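Oxidoreductase protein (PDB 5UI9) probably catalyses an NAD-dependent oxidation or reduction, and binds NAD+ together with the small hydroxy acid 2,3-dihydroxy-2-methylpropanoic acid. Local coordinates at residues 142-147 / 263-268; 192-197 / 339-344. All coordinates share one frame; numbering follows the deposited sequence.

Contact 1: residues 142-147 / 263-268; sequences SGAIGE and LEVTGP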
loop_
_atom_site.group_PDB
_atom_site.type_symbol
_atom_site.label_atom_id
_atom_site.label_comp_id
_atom_site.label_asym_id
_atom_site.label_seq_id
_atom_site.Cartn_x
_atom_site.Cartn_y
_atom_site.Cartn_z
ATOM N N SER A 142 -19.826 6.425 -12.017
ATOM C CA SER A 142 -20.078 6.777 -13.431
ATOM C C SER A 142 -19.680 5.690 -14.447
ATOM O O SER A 142 -20.153 5.719 -15.582
ATOM C CB SER A 142 -19.376 8.094 -13.815
ATOM O OG SER A 142 -17.998 7.897 -14.098
ATOM N N GLY A 143 -18.807 4.762 -14.048
ATOM C CA GLY A 143 -18.309 3.709 -14.934
ATOM C C GLY A 143 -17.038 4.086 -15.678
ATOM O O GLY A 143 -16.544 3.293 -16.477
ATOM N N ALA A 144 -16.489 5.272 -15.398
ATOM C CA ALA A 144 -15.321 5.812 -16.109
ATOM C C ALA A 144 -14.105 4.874 -16.190
ATOM O O ALA A 144 -13.405 4.859 -17.205
ATOM C CB ALA A 144 -14.904 7.138 -15.487
ATOM N N ILE A 145 -13.859 4.106 -15.128
ATOM C CA ILE A 145 -12.693 3.209 -15.068
ATOM C C ILE A 145 -13.052 1.717 -15.054
ATOM O O ILE A 145 -12.187 0.877 -14.785
ATOM C CB ILE A 145 -11.773 3.551 -13.873
ATOM C CG1 ILE A 145 -12.430 3.255 -12.516
ATOM C CG2 ILE A 145 -11.339 5.008 -13.950
ATOM C CD1 ILE A 145 -11.399 3.059 -11.418
ATOM N N GLY A 146 -14.306 1.395 -15.377
ATOM C CA GLY A 146 -14.788 0.018 -15.339
ATOM C C GLY A 146 -15.002 -0.472 -13.924
ATOM O O GLY A 146 -15.238 0.328 -13.017
ATOM N N GLU A 147 -14.927 -1.790 -13.740
ATOM C CA GLU A 147 -15.115 -2.409 -12.429
ATOM C C GLU A 147 -13.822 -2.282 -11.623
ATOM O O GLU A 147 -12.772 -2.712 -12.097
ATOM C CB GLU A 147 -15.474 -3.896 -12.560
ATOM C CG GLU A 147 -16.779 -4.196 -13.301
ATOM C CD GLU A 147 -18.050 -3.830 -12.527
ATOM O OE1 GLU A 147 -17.982 -3.421 -11.343
ATOM O OE2 GLU A 147 -19.147 -3.962 -13.119
ATOM N N LEU A 263 -6.952 15.234 -8.650
ATOM C CA LEU A 263 -7.683 14.021 -9.018
ATOM C C LEU A 263 -7.402 13.663 -10.477
ATOM O O LEU A 263 -7.891 14.332 -11.392
ATOM C CB LEU A 263 -9.184 14.238 -8.785
ATOM C CG LEU A 263 -10.166 13.117 -9.121
ATOM C CD1 LEU A 263 -9.796 11.826 -8.412
ATOM C CD2 LEU A 263 -11.573 13.554 -8.738
ATOM N N GLU A 264 -6.599 12.617 -10.676
ATOM C CA GLU A 264 -6.280 12.088 -12.006
ATOM C C GLU A 264 -7.175 10.909 -12.317
ATOM O O GLU A 264 -7.159 9.915 -11.594
ATOM C CB GLU A 264 -4.836 11.604 -12.082
ATOM C CG GLU A 264 -3.882 12.579 -12.727
ATOM C CD GLU A 264 -2.475 12.015 -12.836
ATOM O OE1 GLU A 264 -2.317 10.822 -13.188
ATOM O OE2 GLU A 264 -1.528 12.780 -12.564
ATOM N N VAL A 265 -7.934 11.016 -13.400
ATOM C CA VAL A 265 -8.785 9.932 -13.870
ATOM C C VAL A 265 -8.372 9.629 -15.297
ATOM O O VAL A 265 -8.404 10.525 -16.141
ATOM C CB VAL A 265 -10.273 10.329 -13.851
ATOM C CG1 VAL A 265 -11.137 9.211 -14.438
ATOM C CG2 VAL A 265 -10.713 10.694 -12.440
ATOM N N THR A 266 -7.965 8.390 -15.565
ATOM C CA THR A 266 -7.676 7.966 -16.937
ATOM C C THR A 266 -8.600 6.808 -17.290
ATOM O O THR A 266 -8.764 5.877 -16.503
ATOM C CB THR A 266 -6.190 7.587 -17.175
ATOM O OG1 THR A 266 -5.927 6.273 -16.680
ATOM C CG2 THR A 266 -5.243 8.588 -16.518
ATOM N N GLY A 267 -9.213 6.901 -18.465
ATOM C CA GLY A 267 -10.160 5.909 -18.955
ATOM C C GLY A 267 -9.955 5.673 -20.441
ATOM O O GLY A 267 -8.953 6.119 -21.005
ATOM N N PRO A 268 -10.902 4.969 -21.089
ATOM C CA PRO A 268 -10.781 4.671 -22.526
ATOM C C PRO A 268 -10.605 5.908 -23.437
ATOM O O PRO A 268 -9.891 5.825 -24.437
ATOM C CB PRO A 268 -12.091 3.938 -22.842
ATOM C CG PRO A 268 -12.517 3.350 -21.539
ATOM C CD PRO A 268 -12.108 4.351 -20.502
#
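Ile145 on Val265 makes the more buried half of this contact, their methyls meeting at 4.2 Å between Ile145 CG2 and Val265 CG1. Ile145 CG2 also approaches the strand backbone, 3.7 Å from Thr266 O. Ile145 divides its branches: with chi1 at 68°, CG2 lies beside its own backbone N and takes the strand contact, while CG1 and CD1 lead off into the buried interior, where the side chain touches Leu140 and Ile255. Toward solvent burial falls off, Ala144 being partly exposed and Pro268 exposed. Ala144 CB reaches Val265 CG1 only loosely, at 4.4 Å, and Ala144 O lies beside Gly267 CA and 3.6 Å from Pro268 CD. No hydrogen bond crosses between the segments, and only 145 Å² is buried, so apolar contact and approaches of carbonyl oxygens to carbon carry the interface.

Bonds within the loop contribute to its shape, as do those to Gln252 and Thr251. Gly143, at phi 91°, closes helix 131-141 in a Schellman motif and starts a type I turn, closed by Gly146 N to Gly143 O at 3.1 Å; Ser142 OG accepts from Ala144 N at 3.3 Å in an ST turn and also bonds Val139 O. The loop joins helix 131-141 to strand 148-156. Val139 of that helix touches both Ala144 and Val265, and strand 262-266 runs between strands 253-258 and 271-275 of the C-terminal domain's sheet.

Contact 2: residues 192-197 / 339-344; sequences GDVATL and VDIGAM
Val194 meets Ile341 in two ways: Val194 CG1 lies 4.0 Å from Ile341 CG1, and Val194 O lies 3.4 Å from Ile341 CB, which also sits against Ala195 O. The two side chains are inclined to each other, and both rest on Leu325 of helix 316-335. Ile341 CG1, anti to its carbonyl carbon and beside the backbone N, leads with CD1 toward Val194 and Leu197. At Ala195 the chain turns a corner, and Ala195 and Thr196 face Asp219 on the adjacent strand in a classic beta bulge. Ala195 O accepts from Ile341 N at 2.8 Å; the bond is nearly straight at hydrogen (164°), with the donor tilted 26° from the carbonyl plane.

Strand 339-340 is the outermost in this chain of the mixed sheet in the GFO/IDH/MocA C-terminal domain, pairing antiparallel with strand 194-202. Thr196 opposes Asp340 in a non-hydrogen-bonded pair, and its CA approaches Val339 O at 3.3 Å in a CA-H...O contact. Thr196 OG1 bonds Asp219 OD2. Asp340 OD1 accepts from Ala343 N from above the carboxylate plane, an Asx motif that ties strand end to turn. Leu197 and Val339 exchange two backbone bonds: Leu197 N to Val339 O at 3.1 Å, bent to 137° at hydrogen, and Val339 N to Leu197 O at 2.9 Å. Leu197 CB packs against Ile341 CD1, on the buried face with Ile216 and Leu218.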
loop_
_atom_site.group_PDB
_atom_site.type_symbol
_atom_site.label_atom_id
_atom_site.label_comp_id
_atom_site.label_asym_id
_atom_site.label_seq_id
_atom_site.Cartn_x
_atom_site.Cartn_y
_atom_site.Cartn_z
ATOM N N GLY A 192 -17.117 -1.124 -1.300
ATOM C CA GLY A 192 -18.100 -2.010 -0.672
ATOM C C GLY A 192 -17.603 -2.767 0.550
ATOM O O GLY A 192 -16.412 -2.719 0.910
ATOM N N ASP A 193 -18.532 -3.502 1.162
ATOM C CA ASP A 193 -18.298 -4.203 2.429
ATOM C C ASP A 193 -17.209 -5.267 2.294
ATOM O O ASP A 193 -16.949 -5.775 1.194
ATOM C CB ASP A 193 -19.594 -4.846 2.961
ATOM C CG ASP A 193 -20.703 -3.825 3.242
ATOM O OD1 ASP A 193 -20.398 -2.646 3.527
ATOM O OD2 ASP A 193 -21.888 -4.215 3.181
ATOM N N VAL A 194 -16.605 -5.596 3.434
ATOM C CA VAL A 194 -15.386 -6.391 3.511
ATOM C C VAL A 194 -15.707 -7.786 4.039
ATOM O O VAL A 194 -16.496 -7.929 4.978
ATOM C CB VAL A 194 -14.359 -5.694 4.442
ATOM C CG1 VAL A 194 -13.130 -6.567 4.696
ATOM C CG2 VAL A 194 -13.953 -4.341 3.866
ATOM N N ALA A 195 -15.093 -8.800 3.427
ATOM C CA ALA A 195 -15.264 -10.201 3.829
ATOM C C ALA A 195 -14.242 -10.593 4.884
ATOM O O ALA A 195 -14.603 -11.120 5.940
ATOM C CB ALA A 195 -15.135 -11.121 2.620
ATOM N N THR A 196 -12.967 -10.348 4.580
ATOM C CA THR A 196 -11.858 -10.698 5.476
ATOM C C THR A 196 -10.841 -9.564 5.550
ATOM O O THR A 196 -10.768 -8.711 4.661
ATOM C CB THR A 196 -11.151 -12.009 5.055
ATOM O OG1 THR A 196 -10.734 -11.915 3.693
ATOM C CG2 THR A 196 -12.076 -13.207 5.196
ATOM N N LEU A 197 -10.059 -9.582 6.625
ATOM C CA LEU A 197 -9.193 -8.471 7.000
ATOM C C LEU A 197 -7.956 -8.976 7.751
ATOM O O LEU A 197 -8.056 -9.891 8.567
ATOM C CB LEU A 197 -10.009 -7.517 7.878
ATOM C CG LEU A 197 -9.376 -6.240 8.424
ATOM C CD1 LEU A 197 -10.408 -5.132 8.579
ATOM C CD2 LEU A 197 -8.654 -6.475 9.747
ATOM N N VAL A 339 -9.074 -12.246 9.898
ATOM C CA VAL A 339 -10.349 -12.252 10.622
ATOM C C VAL A 339 -11.511 -12.209 9.631
ATOM O O VAL A 339 -11.512 -11.394 8.712
ATOM C CB VAL A 339 -10.444 -11.064 11.609
ATOM C CG1 VAL A 339 -11.810 -11.017 12.287
ATOM C CG2 VAL A 339 -9.344 -11.157 12.655
ATOM N N ASP A 340 -12.495 -13.083 9.850
ATOM C CA ASP A 340 -13.733 -13.112 9.072
ATOM C C ASP A 340 -14.680 -12.038 9.609
ATOM O O ASP A 340 -15.091 -12.089 10.771
ATOM C CB ASP A 340 -14.382 -14.501 9.181
ATOM C CG ASP A 340 -15.596 -14.678 8.267
ATOM O OD1 ASP A 340 -16.347 -13.708 8.019
ATOM O OD2 ASP A 340 -15.818 -15.820 7.816
ATOM N N ILE A 341 -15.050 -11.092 8.748
ATOM C CA ILE A 341 -15.926 -9.985 9.140
ATOM C C ILE A 341 -17.379 -10.450 9.259
ATOM O O ILE A 341 -18.076 -10.061 10.202
ATOM C CB ILE A 341 -15.818 -8.795 8.158
ATOM C CG1 ILE A 341 -14.364 -8.290 8.074
ATOM C CG2 ILE A 341 -16.761 -7.664 8.560
ATOM C CD1 ILE A 341 -13.733 -7.929 9.407
ATOM N N GLY A 342 -17.824 -11.277 8.310
ATOM C CA GLY A 342 -19.173 -11.852 8.326
ATOM C C GLY A 342 -19.535 -12.548 9.629
ATOM O O GLY A 342 -20.654 -12.400 10.123
ATOM N N ALA A 343 -18.577 -13.283 10.194
ATOM C CA ALA A 343 -18.767 -14.004 11.461
ATOM C C ALA A 343 -19.005 -13.091 12.670
ATOM O O ALA A 343 -19.598 -13.522 13.652
ATOM C CB ALA A 343 -17.578 -14.922 11.731
ATOM N N MET A 344 -18.542 -11.844 12.598
ATOM C CA MET A 344 -18.718 -10.874 13.684
ATOM C C MET A 344 -20.094 -10.215 13.691
ATOM O O MET A 344 -20.550 -9.792 14.746
ATOM C CB MET A 344 -17.663 -9.767 13.597
ATOM C CG MET A 344 -16.224 -10.247 13.644
ATOM S SD MET A 344 -15.082 -8.900 13.291
ATOM C CE MET A 344 -15.015 -8.089 14.888
#

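Both contacts reach the same mixed sheet but lie toward its two ends, with centres 27 Å apart and nearest atoms about 10 Å apart. Contact 1 sets a helix-ending loop against strand 262-266, next to strand 271-275, the outermost in this chain, without a hydrogen bond between its segments; contact 2 is true strand pairing at the other margin, with three backbone bonds. Each is partly buried: apolar side chains turn inward, to helix 131-141 in one and helix 316-335 in the other, while the outer side holds Pro268 in contact 1 and Asp340 in contact 2. The second subunit reaches contact 1 alone, where its Lys235 packs on Thr266.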